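Local coordinates for N-acyl-D-glutamate deacylase (Bordetella bronchiseptica, PDB 3GIQ), which probably hydrolyses the amide bond of N-acyl-D-glutamates to release D-glutamate, as a zinc-binding member of the amidohydrolase family, at residues Gly67-Met72 with Thr88-Gly93; Tyr282-Ser287 with Trp378-Arg383; Leu385-Arg390 with Val436-Thr441. One frame throughout, in Å; residues are numbered along the deposited sequence.

Contact 1: Gly67-Met72 with Thr88-Gly93. With ZN (zinc ion), chain E.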
ATOM      1  N   GLY A  67      -0.423  -1.487   1.312  1.00 11.90           N
ATOM      2  CA  GLY A  67      -0.469  -2.931   1.258  1.00 11.63           C
ATOM      3  C   GLY A  67      -1.617  -3.508   2.071  1.00 11.69           C
ATOM      4  O   GLY A  67      -2.147  -2.858   2.978  1.00 11.27           O
ATOM      5  N   HIS A  68      -2.018  -4.724   1.715  1.00 11.75           N
ATOM      6  CA  HIS A  68      -3.075  -5.449   2.418  1.00 11.36           C
ATOM      7  C   HIS A  68      -2.517  -6.841   2.700  1.00 11.58           C
ATOM      8  O   HIS A  68      -3.254  -7.826   2.764  1.00 12.71           O
ATOM      9  CB  HIS A  68      -4.341  -5.554   1.553  1.00 10.91           C
ATOM     10  CG  HIS A  68      -5.168  -4.305   1.539  1.00  9.44           C
ATOM     11  ND1 HIS A  68      -5.720  -3.766   2.682  1.00 11.18           N
ATOM     12  CD2 HIS A  68      -5.524  -3.482   0.525  1.00  9.51           C
ATOM     13  CE1 HIS A  68      -6.379  -2.663   2.372  1.00 10.65           C
ATOM     14  NE2 HIS A  68      -6.276  -2.469   1.069  1.00  9.78           N
ATOM     15  N   ASP A  69      -1.201  -6.900   2.882  1.00 11.38           N
ATOM     16  CA  ASP A  69      -0.488  -8.155   3.131  1.00 11.86           C
ATOM     17  C   ASP A  69      -0.381  -8.499   4.621  1.00 10.66           C
ATOM     18  O   ASP A  69       0.442  -9.326   5.012  1.00 12.09           O
ATOM     19  CB  ASP A  69       0.921  -8.050   2.538  1.00 11.46           C
ATOM     20  CG  ASP A  69       0.930  -7.355   1.185  1.00 13.57           C
ATOM     21  OD1 ASP A  69       0.685  -8.024   0.159  1.00 11.57           O
ATOM     22  OD2 ASP A  69       1.162  -6.129   1.156  1.00 13.80           O
ATOM     23  N   ASP A  70      -1.218  -7.873   5.441  1.00 11.86           N
ATOM     24  CA  ASP A  70      -1.207  -8.087   6.894  1.00 12.54           C
ATOM     25  C   ASP A  70      -0.960  -9.518   7.373  1.00 12.60           C
ATOM     26  O   ASP A  70      -0.126  -9.752   8.255  1.00 13.35           O
ATOM     27  CB  ASP A  70      -2.530  -7.617   7.508  1.00 12.09           C
ATOM     28  CG  ASP A  70      -2.845  -6.174   7.192  1.00 13.80           C
ATOM     29  OD1 ASP A  70      -3.014  -5.385   8.147  1.00 17.62           O
ATOM     30  OD2 ASP A  70      -2.932  -5.831   5.993  1.00 13.94           O
ATOM     31  N   LEU A  71      -1.691 -10.466   6.796  1.00 12.42           N
ATOM     32  CA  LEU A  71      -1.607 -11.870   7.198  1.00 13.12           C
ATOM     33  C   LEU A  71      -0.710 -12.752   6.337  1.00 12.56           C
ATOM     34  O   LEU A  71      -0.528 -13.938   6.636  1.00 11.99           O
ATOM     35  CB  LEU A  71      -3.016 -12.472   7.219  1.00 12.01           C
ATOM     36  CG  LEU A  71      -4.080 -11.654   7.961  1.00 13.67           C
ATOM     37  CD1 LEU A  71      -5.440 -12.333   7.835  1.00 13.72           C
ATOM     38  CD2 LEU A  71      -3.685 -11.504   9.420  1.00 14.36           C
ATOM     39  N   MET A  72      -0.152 -12.187   5.273  1.00 11.83           N
ATOM     40  CA  MET A  72       0.700 -12.955   4.374  1.00 12.77           C
ATOM     41  C   MET A  72       2.053 -13.354   4.958  1.00 13.53           C
ATOM     42  O   MET A  72       2.672 -14.315   4.500  1.00 12.68           O
ATOM     43  CB  MET A  72       0.914 -12.180   3.073  1.00 13.26           C
ATOM     44  CG  MET A  72      -0.371 -11.922   2.299  1.00 13.04           C
ATOM     45  SD  MET A  72      -1.209 -13.453   1.820  1.00 16.66           S
ATOM     46  CE  MET A  72      -2.541 -13.488   2.996  1.00 17.46           C
ATOM     47  N   THR A  88      10.821  -3.216  -0.728  1.00  9.83           N
ATOM     48  CA  THR A  88      11.565  -3.657   0.449  1.00 11.81           C
ATOM     49  C   THR A  88      10.845  -3.341   1.756  1.00 11.03           C
ATOM     50  O   THR A  88      11.234  -3.827   2.817  1.00 11.64           O
ATOM     51  CB  THR A  88      12.967  -3.014   0.491  1.00  9.97           C
ATOM     52  OG1 THR A  88      12.845  -1.588   0.410  1.00  9.67           O
ATOM     53  CG2 THR A  88      13.814  -3.512  -0.676  1.00 10.36           C
ATOM     54  N   THR A  89       9.804  -2.520   1.675  1.00 11.42           N
ATOM     55  CA  THR A  89       9.016  -2.155   2.847  1.00 11.62           C
ATOM     56  C   THR A  89       7.559  -2.020   2.445  1.00 11.42           C
ATOM     57  O   THR A  89       7.250  -1.507   1.373  1.00 11.92           O
ATOM     58  CB  THR A  89       9.453  -0.799   3.455  1.00 10.65           C
ATOM     59  OG1 THR A  89      10.793  -0.897   3.951  1.00 11.54           O
ATOM     60  CG2 THR A  89       8.519  -0.408   4.606  1.00 10.66           C
ATOM     61  N   VAL A  90       6.661  -2.489   3.301  1.00 10.74           N
ATOM     62  CA  VAL A  90       5.241  -2.367   3.012  1.00 10.92           C
ATOM     63  C   VAL A  90       4.490  -1.873   4.237  1.00 11.82           C
ATOM     64  O   VAL A  90       4.804  -2.253   5.364  1.00 12.22           O
ATOM     65  CB  VAL A  90       4.633  -3.716   2.554  1.00 12.17           C
ATOM     66  CG1 VAL A  90       4.802  -4.772   3.643  1.00  9.93           C
ATOM     67  CG2 VAL A  90       3.158  -3.526   2.214  1.00 11.51           C
ATOM     68  N   VAL A  91       3.522  -0.994   4.009  1.00 10.66           N
ATOM     69  CA  VAL A  91       2.696  -0.474   5.087  1.00 10.63           C
ATOM     70  C   VAL A  91       1.373  -1.220   4.970  1.00 11.43           C
ATOM     71  O   VAL A  91       0.659  -1.074   3.978  1.00 10.86           O
ATOM     72  CB  VAL A  91       2.433   1.042   4.939  1.00 10.20           C
ATOM     73  CG1 VAL A  91       1.509   1.523   6.063  1.00 10.18           C
ATOM     74  CG2 VAL A  91       3.752   1.808   4.978  1.00  8.74           C
ATOM     75  N   VAL A  92       1.058  -2.034   5.972  1.00 10.20           N
ATOM     76  CA  VAL A  92      -0.183  -2.799   5.951  1.00 10.27           C
ATOM     77  C   VAL A  92      -1.243  -2.181   6.860  1.00 11.23           C
ATOM     78  O   VAL A  92      -0.993  -1.161   7.505  1.00 11.90           O
ATOM     79  CB  VAL A  92       0.073  -4.258   6.381  1.00 10.60           C
ATOM     80  CG1 VAL A  92       1.036  -4.915   5.404  1.00  9.69           C
ATOM     81  CG2 VAL A  92       0.642  -4.292   7.796  1.00  9.77           C
ATOM     82  N   GLY A  93      -2.427  -2.794   6.888  1.00 11.23           N
ATOM     83  CA  GLY A  93      -3.517  -2.305   7.720  1.00  9.89           C
ATOM     84  C   GLY A  93      -4.277  -1.126   7.136  1.00 10.65           C
ATOM     85  O   GLY A  93      -4.741  -0.252   7.868  1.00  9.69           O
TER
HETATM   86 ZN    ZN E 483      -6.763  -0.729   0.250  1.00 14.93          ZN
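Gly67 lies beside Val91 and Val92, and its closest CA-CA approach, 4.7 Å, is to Val92. The direction set by strand 57-64, which runs parallel to strand 87-92, is carried one step further here: Gly67 N donates to Val91 O at 2.9 Å, with 151° at the hydrogen, and Val92 CA makes a CA-H...O contact of 3.6 Å with Gly67 O. Beyond Gly67 the loop curls, Met72 N bonding back to Asp69 O.

Four side chains meet across the contact. Val90 has CG2 opposite its backbone N, which turns this methyl to Gly67 CA at 3.8 Å and to Asp69 OD2 at 3.4 Å. That carboxylate has its strong partners outside the pair, in a salt bridge with Lys82 and a bond from Trp81. Val92 and Asp70 lie alongside each other, their side chains running opposite ways, and Asp70 OD2 approaches Val92 CB to 3.4 Å. OD2 also accepts a weak bond from Gly93 N (3.2 Å); Asp70 OD1 is nearer that nitrogen, but at a poor angle, and takes a weak bond from Ala99 N. Val92 CG1 rests against the amides of Asp69 and Asp70, the first of which is buried without a partner in the model.

His68 points its CB away from the strand, and NE2 binds a zinc ion at 2.0 Å. His66, Cys95 and a phosphoryl oxygen of the bound ligand complete the four ligands. The alternation His66-Gly67-His68 just after strand 57-64 is the HxH metal motif of the amidohydrolase TIM barrel, held here against the adjacent parallel strand.

Contact 2: Tyr282-Ser287 with Trp378-Arg383. With G01 (N-[(R)-hydroxy(methyl)phosphoryl]-D-glutamic acid), chain C.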
ATOM      1  N   TYR A 282      -2.218   3.552  -7.584  1.00 11.84           N
ATOM      2  CA  TYR A 282      -1.645   2.379  -8.224  1.00  9.94           C
ATOM      3  C   TYR A 282      -1.859   2.800  -9.680  1.00 10.28           C
ATOM      4  O   TYR A 282      -2.858   3.447 -10.007  1.00  9.19           O
ATOM      5  CB  TYR A 282      -2.393   1.091  -7.858  1.00 10.44           C
ATOM      6  CG  TYR A 282      -3.895   1.192  -7.838  1.00 10.78           C
ATOM      7  CD1 TYR A 282      -4.640   1.086  -9.015  1.00 12.29           C
ATOM      8  CD2 TYR A 282      -4.577   1.365  -6.635  1.00 10.71           C
ATOM      9  CE1 TYR A 282      -6.029   1.144  -8.991  1.00 12.33           C
ATOM     10  CE2 TYR A 282      -5.967   1.428  -6.598  1.00 10.29           C
ATOM     11  CZ  TYR A 282      -6.685   1.315  -7.779  1.00 10.89           C
ATOM     12  OH  TYR A 282      -8.055   1.367  -7.747  1.00 11.03           O
ATOM     13  N   PRO A 283      -0.914   2.466 -10.568  1.00 10.51           N
ATOM     14  CA  PRO A 283      -0.986   2.836 -11.988  1.00 10.83           C
ATOM     15  C   PRO A 283      -1.937   2.078 -12.914  1.00 10.07           C
ATOM     16  O   PRO A 283      -1.512   1.571 -13.950  1.00 11.88           O
ATOM     17  CB  PRO A 283       0.467   2.715 -12.424  1.00  9.93           C
ATOM     18  CG  PRO A 283       0.912   1.494 -11.668  1.00 11.53           C
ATOM     19  CD  PRO A 283       0.314   1.702 -10.281  1.00  9.82           C
ATOM     20  N   TYR A 284      -3.218   2.029 -12.557  1.00  9.82           N
ATOM     21  CA  TYR A 284      -4.222   1.328 -13.364  1.00 10.70           C
ATOM     22  C   TYR A 284      -5.576   2.032 -13.287  1.00 10.94           C
ATOM     23  O   TYR A 284      -5.898   2.663 -12.274  1.00 10.40           O
ATOM     24  CB  TYR A 284      -4.399  -0.105 -12.865  1.00  9.65           C
ATOM     25  CG  TYR A 284      -3.131  -0.925 -12.812  1.00 10.89           C
ATOM     26  CD1 TYR A 284      -2.810  -1.829 -13.832  1.00 11.06           C
ATOM     27  CD2 TYR A 284      -2.271  -0.828 -11.723  1.00 11.16           C
ATOM     28  CE1 TYR A 284      -1.659  -2.623 -13.750  1.00 11.71           C
ATOM     29  CE2 TYR A 284      -1.125  -1.606 -11.633  1.00 11.26           C
ATOM     30  CZ  TYR A 284      -0.824  -2.504 -12.643  1.00 11.39           C
ATOM     31  OH  TYR A 284       0.302  -3.288 -12.521  1.00 11.54           O
ATOM     32  N   PRO A 285      -6.389   1.924 -14.355  1.00 10.26           N
ATOM     33  CA  PRO A 285      -7.716   2.541 -14.439  1.00 11.59           C
ATOM     34  C   PRO A 285      -8.842   1.628 -13.955  1.00 10.46           C
ATOM     35  O   PRO A 285     -10.014   1.885 -14.208  1.00 12.23           O
ATOM     36  CB  PRO A 285      -7.841   2.865 -15.919  1.00 11.91           C
ATOM     37  CG  PRO A 285      -7.212   1.656 -16.541  1.00 13.36           C
ATOM     38  CD  PRO A 285      -5.977   1.411 -15.677  1.00 12.12           C
ATOM     39  N   GLY A 286      -8.476   0.551 -13.272  1.00 12.20           N
ATOM     40  CA  GLY A 286      -9.477  -0.360 -12.749  1.00 10.43           C
ATOM     41  C   GLY A 286      -9.204  -0.573 -11.271  1.00 11.61           C
ATOM     42  O   GLY A 286      -8.048  -0.692 -10.876  1.00  9.50           O
ATOM     43  N   SER A 287     -10.249  -0.601 -10.450  1.00 10.92           N
ATOM     44  CA  SER A 287     -10.059  -0.815  -9.018  1.00 11.22           C
ATOM     45  C   SER A 287     -10.349  -2.279  -8.700  1.00 11.90           C
ATOM     46  O   SER A 287     -10.655  -3.065  -9.594  1.00 10.59           O
ATOM     47  CB  SER A 287     -11.004   0.084  -8.216  1.00 10.74           C
ATOM     48  OG  SER A 287     -12.360  -0.276  -8.428  1.00  9.84           O
ATOM     49  N   TRP A 378       1.338  -7.566  -8.650  1.00 10.87           N
ATOM     50  CA  TRP A 378       2.678  -7.896  -9.121  1.00 10.93           C
ATOM     51  C   TRP A 378       3.389  -6.855  -9.986  1.00 10.99           C
ATOM     52  O   TRP A 378       4.606  -6.928 -10.154  1.00 11.84           O
ATOM     53  CB  TRP A 378       2.645  -9.207  -9.918  1.00 12.36           C
ATOM     54  CG  TRP A 378       2.493 -10.460  -9.094  1.00 11.59           C
ATOM     55  CD1 TRP A 378       1.342 -10.960  -8.552  1.00 11.02           C
ATOM     56  CD2 TRP A 378       3.536 -11.370  -8.735  1.00 10.74           C
ATOM     57  NE1 TRP A 378       1.606 -12.134  -7.877  1.00 10.25           N
ATOM     58  CE2 TRP A 378       2.947 -12.406  -7.973  1.00 11.60           C
ATOM     59  CE3 TRP A 378       4.917 -11.413  -8.983  1.00 10.59           C
ATOM     60  CZ2 TRP A 378       3.691 -13.471  -7.458  1.00 12.66           C
ATOM     61  CZ3 TRP A 378       5.655 -12.475  -8.470  1.00 11.48           C
ATOM     62  CH2 TRP A 378       5.038 -13.489  -7.715  1.00 13.77           C
ATOM     63  N   GLY A 379       2.659  -5.894 -10.543  1.00 11.43           N
ATOM     64  CA  GLY A 379       3.325  -4.944 -11.419  1.00 10.75           C
ATOM     65  C   GLY A 379       3.268  -3.450 -11.165  1.00 10.62           C
ATOM     66  O   GLY A 379       3.755  -2.684 -11.991  1.00 11.43           O
ATOM     67  N   SER A 380       2.713  -3.021 -10.037  1.00  9.85           N
ATOM     68  CA  SER A 380       2.602  -1.591  -9.754  1.00 10.01           C
ATOM     69  C   SER A 380       3.867  -0.742  -9.873  1.00 10.73           C
ATOM     70  O   SER A 380       3.910   0.197 -10.668  1.00 10.38           O
ATOM     71  CB  SER A 380       1.994  -1.369  -8.365  1.00 10.28           C
ATOM     72  OG  SER A 380       0.623  -1.733  -8.345  1.00 10.22           O
ATOM     73  N   PHE A 381       4.895  -1.053  -9.091  1.00 10.65           N
ATOM     74  CA  PHE A 381       6.110  -0.240  -9.119  1.00 10.31           C
ATOM     75  C   PHE A 381       6.888  -0.277 -10.424  1.00 10.70           C
ATOM     76  O   PHE A 381       7.408   0.747 -10.861  1.00 10.15           O
ATOM     77  CB  PHE A 381       7.007  -0.607  -7.936  1.00 11.00           C
ATOM     78  CG  PHE A 381       6.489  -0.096  -6.623  1.00  8.92           C
ATOM     79  CD1 PHE A 381       7.003   1.069  -6.066  1.00 10.70           C
ATOM     80  CD2 PHE A 381       5.429  -0.734  -5.986  1.00 10.90           C
ATOM     81  CE1 PHE A 381       6.467   1.597  -4.892  1.00 10.45           C
ATOM     82  CE2 PHE A 381       4.882  -0.215  -4.811  1.00 10.42           C
ATOM     83  CZ  PHE A 381       5.405   0.956  -4.266  1.00  9.28           C
ATOM     84  N   THR A 382       6.959  -1.444 -11.053  1.00  9.56           N
ATOM     85  CA  THR A 382       7.677  -1.559 -12.314  1.00 10.19           C
ATOM     86  C   THR A 382       6.866  -0.945 -13.455  1.00 11.07           C
ATOM     87  O   THR A 382       7.424  -0.542 -14.480  1.00 10.94           O
ATOM     88  CB  THR A 382       8.001  -3.024 -12.623  1.00  9.09           C
ATOM     89  OG1 THR A 382       6.838  -3.826 -12.385  1.00 10.20           O
ATOM     90  CG2 THR A 382       9.150  -3.507 -11.734  1.00  9.69           C
ATOM     91  N   ARG A 383       5.548  -0.875 -13.283  1.00 10.55           N
ATOM     92  CA  ARG A 383       4.711  -0.262 -14.311  1.00 11.13           C
ATOM     93  C   ARG A 383       4.951   1.242 -14.240  1.00 10.99           C
ATOM     94  O   ARG A 383       4.951   1.930 -15.259  1.00 10.76           O
ATOM     95  CB  ARG A 383       3.228  -0.568 -14.080  1.00 12.08           C
ATOM     96  CG  ARG A 383       2.325  -0.049 -15.189  1.00 13.45           C
ATOM     97  CD  ARG A 383       0.914  -0.608 -15.079  1.00 17.50           C
ATOM     98  NE  ARG A 383       0.079  -0.199 -16.204  1.00 21.47           N
ATOM     99  CZ  ARG A 383       0.251  -0.613 -17.456  1.00 25.57           C
ATOM    100  NH1 ARG A 383       1.227  -1.462 -17.757  1.00 26.87           N
ATOM    101  NH2 ARG A 383      -0.549  -0.167 -18.416  1.00 27.29           N
TER
HETATM  102  CD  G01 C 481     -13.767   0.935  -5.272  1.00 13.01           C
HETATM  103  CG  G01 C 481     -12.318   1.192  -4.858  1.00  9.99           C
HETATM  104  CB  G01 C 481     -11.716  -0.080  -4.246  1.00 10.65           C
HETATM  105  CA  G01 C 481     -10.232  -0.086  -3.786  1.00 10.53           C
HETATM  106  C   G01 C 481      -9.328   0.162  -5.015  1.00 12.11           C
HETATM  107  C6  G01 C 481      -9.529  -3.006  -0.944  1.00 10.96           C
HETATM  108  P   G01 C 481      -9.444  -1.314  -1.504  1.00 11.28           P
HETATM  109  OPA G01 C 481      -7.932  -0.849  -1.361  1.00 10.64           O
HETATM  110  OPB G01 C 481     -10.337  -0.472  -0.670  1.00 12.03           O
HETATM  111  N   G01 C 481      -9.796  -1.331  -3.095  1.00  9.61           N
HETATM  112  O   G01 C 481      -8.965  -0.809  -5.706  1.00 11.82           O
HETATM  113  OXT G01 C 481      -9.015   1.349  -5.236  1.00 12.03           O
HETATM  114  OE1 G01 C 481     -13.950   0.268  -6.315  1.00 11.63           O
HETATM  115  OE2 G01 C 481     -14.647   1.401  -4.527  1.00 12.31           O
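Arg383 reaches across Pro283 and Tyr284 with its chain straight from CG to NE. CG lies opposite the backbone N (chi1 -175°), which sends the chain off the helix and carries CD over one face of the Tyr284 ring: a CH-pi contact, 3.9 Å from CD to the ring centroid. The guanidinium is tilted just 19° from the ring plane, and its NE makes a weak in-plane bond to Pro283 O (3.3 Å). Its NH1 forms a salt bridge with Asp438.

Pro283, centre of an inverse gamma turn, sets CG 3.4 Å from Ser380 O and 3.9 Å from Arg383 CB. At the Tyr284 edge, Ser380 OG approaches CE2 (3.7 Å) while bonding to Arg376 O. Tyr282 turns away from the helix: CG stands between the backbone N and the carbonyl carbon (chi1 42°), and OH donates to OXT of the bound N-(methylphosphonyl)-D-glutamate at 2.7 Å. Ser287 OG donates to OE1 at the ligand's other carboxylate.

The turn joins strand 277-281 to strand 286-290, which pairs with strand 339-344, and Pro283 and Tyr284 pack on helix 376-391, whose Arg376 makes a cation-pi contact with Tyr282.

Contact 3: Leu385-Arg390 with Val436-Thr441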
ATOM      1  N   LEU A 385       7.793   2.677 -13.237  1.00  9.36           N
ATOM      2  CA  LEU A 385       9.127   2.894 -13.796  1.00 10.71           C
ATOM      3  C   LEU A 385       9.190   2.722 -15.309  1.00 12.16           C
ATOM      4  O   LEU A 385       9.815   3.520 -16.010  1.00 13.30           O
ATOM      5  CB  LEU A 385      10.138   1.944 -13.148  1.00 11.49           C
ATOM      6  CG  LEU A 385      10.339   2.109 -11.639  1.00 13.59           C
ATOM      7  CD1 LEU A 385      11.371   1.096 -11.147  1.00 14.00           C
ATOM      8  CD2 LEU A 385      10.794   3.524 -11.337  1.00 15.64           C
ATOM      9  N   GLY A 386       8.546   1.677 -15.811  1.00 11.94           N
ATOM     10  CA  GLY A 386       8.578   1.415 -17.238  1.00 12.27           C
ATOM     11  C   GLY A 386       7.578   2.173 -18.088  1.00 12.84           C
ATOM     12  O   GLY A 386       7.939   2.713 -19.134  1.00 14.80           O
ATOM     13  N   ARG A 387       6.326   2.232 -17.644  1.00 11.88           N
ATOM     14  CA  ARG A 387       5.283   2.900 -18.415  1.00 12.34           C
ATOM     15  C   ARG A 387       5.098   4.385 -18.108  1.00 13.22           C
ATOM     16  O   ARG A 387       5.013   5.200 -19.022  1.00 14.57           O
ATOM     17  CB  ARG A 387       3.951   2.172 -18.224  1.00 14.02           C
ATOM     18  CG  ARG A 387       4.069   0.655 -18.133  1.00 16.31           C
ATOM     19  CD  ARG A 387       4.713   0.028 -19.365  1.00 19.69           C
ATOM     20  NE  ARG A 387       4.802  -1.425 -19.219  1.00 20.05           N
ATOM     21  CZ  ARG A 387       5.214  -2.259 -20.168  1.00 22.45           C
ATOM     22  NH1 ARG A 387       5.585  -1.793 -21.355  1.00 21.61           N
ATOM     23  NH2 ARG A 387       5.258  -3.564 -19.928  1.00 19.50           N
ATOM     24  N   TYR A 388       5.024   4.744 -16.831  1.00 12.37           N
ATOM     25  CA  TYR A 388       4.835   6.147 -16.475  1.00 12.21           C
ATOM     26  C   TYR A 388       6.098   6.984 -16.670  1.00 12.30           C
ATOM     27  O   TYR A 388       6.029   8.119 -17.137  1.00 12.88           O
ATOM     28  CB  TYR A 388       4.345   6.267 -15.030  1.00 12.39           C
ATOM     29  CG  TYR A 388       2.873   5.943 -14.836  1.00 11.75           C
ATOM     30  CD1 TYR A 388       2.162   5.206 -15.786  1.00 12.91           C
ATOM     31  CD2 TYR A 388       2.196   6.366 -13.693  1.00 12.01           C
ATOM     32  CE1 TYR A 388       0.805   4.901 -15.598  1.00 13.08           C
ATOM     33  CE2 TYR A 388       0.847   6.067 -13.496  1.00 11.87           C
ATOM     34  CZ  TYR A 388       0.159   5.338 -14.448  1.00 13.04           C
ATOM     35  OH  TYR A 388      -1.174   5.051 -14.252  1.00 13.24           O
ATOM     36  N   VAL A 389       7.251   6.429 -16.319  1.00 11.39           N
ATOM     37  CA  VAL A 389       8.493   7.173 -16.475  1.00 12.30           C
ATOM     38  C   VAL A 389       9.133   7.031 -17.856  1.00 13.16           C
ATOM     39  O   VAL A 389       9.228   8.009 -18.598  1.00 13.30           O
ATOM     40  CB  VAL A 389       9.521   6.767 -15.398  1.00 13.80           C
ATOM     41  CG1 VAL A 389      10.850   7.449 -15.659  1.00 10.82           C
ATOM     42  CG2 VAL A 389       8.999   7.156 -14.018  1.00 13.36           C
ATOM     43  N   ARG A 390       9.557   5.822 -18.214  1.00 11.95           N
ATOM     44  CA  ARG A 390      10.217   5.628 -19.503  1.00 12.78           C
ATOM     45  C   ARG A 390       9.330   5.867 -20.724  1.00 13.10           C
ATOM     46  O   ARG A 390       9.725   6.575 -21.651  1.00 13.94           O
ATOM     47  CB  ARG A 390      10.830   4.223 -19.590  1.00 13.63           C
ATOM     48  CG  ARG A 390      11.673   4.012 -20.850  1.00 13.50           C
ATOM     49  CD  ARG A 390      12.304   2.624 -20.910  1.00 12.15           C
ATOM     50  NE  ARG A 390      11.299   1.566 -20.888  1.00 12.31           N
ATOM     51  CZ  ARG A 390      11.128   0.717 -19.880  1.00 14.73           C
ATOM     52  NH1 ARG A 390      11.897   0.794 -18.802  1.00 12.69           N
ATOM     53  NH2 ARG A 390      10.175  -0.204 -19.946  1.00 15.27           N
ATOM     54  N   VAL A 436      13.306  -2.258 -17.309  1.00 13.46           N
ATOM     55  CA  VAL A 436      12.388  -2.443 -16.192  1.00 13.89           C
ATOM     56  C   VAL A 436      10.938  -2.244 -16.621  1.00 14.36           C
ATOM     57  O   VAL A 436      10.584  -1.240 -17.241  1.00 13.29           O
ATOM     58  CB  VAL A 436      12.729  -1.502 -15.008  1.00 14.14           C
ATOM     59  CG1 VAL A 436      12.601  -0.046 -15.426  1.00 13.25           C
ATOM     60  CG2 VAL A 436      11.824  -1.820 -13.827  1.00 14.69           C
ATOM     61  N   ALA A 437      10.101  -3.224 -16.300  1.00 13.22           N
ATOM     62  CA  ALA A 437       8.698  -3.150 -16.675  1.00 14.30           C
ATOM     63  C   ALA A 437       7.870  -4.255 -16.049  1.00 13.52           C
ATOM     64  O   ALA A 437       8.378  -5.328 -15.721  1.00 12.56           O
ATOM     65  CB  ALA A 437       8.566  -3.220 -18.194  1.00 14.13           C
ATOM     66  N   ASP A 438       6.582  -3.976 -15.894  1.00 12.27           N
ATOM     67  CA  ASP A 438       5.641  -4.942 -15.351  1.00 12.78           C
ATOM     68  C   ASP A 438       5.287  -5.906 -16.479  1.00 14.21           C
ATOM     69  O   ASP A 438       5.353  -5.542 -17.657  1.00 13.28           O
ATOM     70  CB  ASP A 438       4.372  -4.225 -14.892  1.00 12.17           C
ATOM     71  CG  ASP A 438       3.743  -3.393 -16.002  1.00 12.85           C
ATOM     72  OD1 ASP A 438       4.465  -2.579 -16.618  1.00 12.15           O
ATOM     73  OD2 ASP A 438       2.530  -3.546 -16.257  1.00 12.28           O
ATOM     74  N   ARG A 439       4.914  -7.130 -16.119  1.00 13.21           N
ATOM     75  CA  ARG A 439       4.516  -8.136 -17.099  1.00 12.77           C
ATOM     76  C   ARG A 439       3.124  -8.664 -16.755  1.00 14.61           C
ATOM     77  O   ARG A 439       2.470  -9.307 -17.581  1.00 12.05           O
ATOM     78  CB  ARG A 439       5.526  -9.288 -17.123  1.00 14.07           C
ATOM     79  CG  ARG A 439       6.818  -8.961 -17.866  1.00 16.60           C
ATOM     80  CD  ARG A 439       6.560  -8.842 -19.364  1.00 23.16           C
ATOM     81  NE  ARG A 439       7.757  -8.489 -20.127  1.00 26.34           N
ATOM     82  CZ  ARG A 439       8.162  -7.244 -20.358  1.00 28.52           C
ATOM     83  NH1 ARG A 439       7.467  -6.216 -19.886  1.00 30.65           N
ATOM     84  NH2 ARG A 439       9.256  -7.024 -21.076  1.00 28.45           N
ATOM     85  N   ALA A 440       2.676  -8.383 -15.534  1.00 13.40           N
ATOM     86  CA  ALA A 440       1.362  -8.826 -15.079  1.00 14.02           C
ATOM     87  C   ALA A 440       0.267  -8.146 -15.894  1.00 14.64           C
ATOM     88  O   ALA A 440       0.266  -6.927 -16.055  1.00 12.64           O
ATOM     89  CB  ALA A 440       1.184  -8.508 -13.591  1.00 13.32           C
ATOM     90  N   THR A 441      -0.664  -8.940 -16.414  1.00 14.37           N
ATOM     91  CA  THR A 441      -1.759  -8.401 -17.209  1.00 16.41           C
ATOM     92  C   THR A 441      -3.084  -8.791 -16.582  1.00 15.75           C
ATOM     93  O   THR A 441      -3.120  -9.555 -15.620  1.00 17.21           O
ATOM     94  CB  THR A 441      -1.734  -8.954 -18.640  1.00 17.24           C
ATOM     95  OG1 THR A 441      -1.941 -10.370 -18.598  1.00 16.38           O
ATOM     96  CG2 THR A 441      -0.396  -8.658 -19.303  1.00 18.62           C
TER
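Val436 meets the helix through both its side chain and its carbonyl. CG1 packs 3.9 Å from Leu385 CB, while Val436 O is gripped end-on by Arg390: NH1 at 2.9 Å, in the carbonyl plane on a lone pair, and NH2 also at 2.9 Å but 37° above that plane. A bend at chi3 turns the guanidinium to this oxygen, and NH1 bonds Pro433 O as well. Ala437 then passes Gly386 with the CA atoms 4.6 Å apart. Its CB sits over one face of the Arg387 guanidinium, near the rim, and at the edge of the Arg390 guanidinium.

Asp438 is held side-on by Arg387, whose NE forms a salt bridge to OD1 (2.9 Å, 166°) from the syn side; the two flat groups stand nearly perpendicular, at 86°. Arg387 NH2 donates to Asp438 O at 3.0 Å, and Arg387 NH1 forms a salt bridge with Glu391. Arg439 NH1 adds a second bond to Asp438 O, from above the carbonyl plane, at 3.1 Å. Arg439 NH1 and Arg387 NH2 thus converge on one acceptor, which probably eases their like charges.

The helix makes a wider pi-type turn here, Arg390 N bonding to Leu385 O. Arginines of the helix that follows strand 360-362 of the TIM barrel hold the loop between strands 428-431 and 452-457, consistent with the amidohydrolase fold.

How the contacts relate
Contact 1 is the deepest, about 7 Å from the chain centre to its own centre; contact 2 lies at about 11 Å and contact 3, where partly exposed arginines take part, at about 18 Å. Contacts 2 and 3 share helix 376-391 and are joined by Arg383, whose NH1 forms a salt bridge to Asp438 OD2 at 2.9 Å. Contact 1 touches neither, but it and contact 2 approach the zinc and ligand site, probably the active site, from different parts of the fold, one through a zinc ligand, the other through Tyr282 and Ser287 on the bound ligand. The chemistry shifts accordingly: a loop-to-strand backbone bond, valines and buried carboxylates inside, ring and proline packing between, arginine grips on carbonyls and carboxylate outermost.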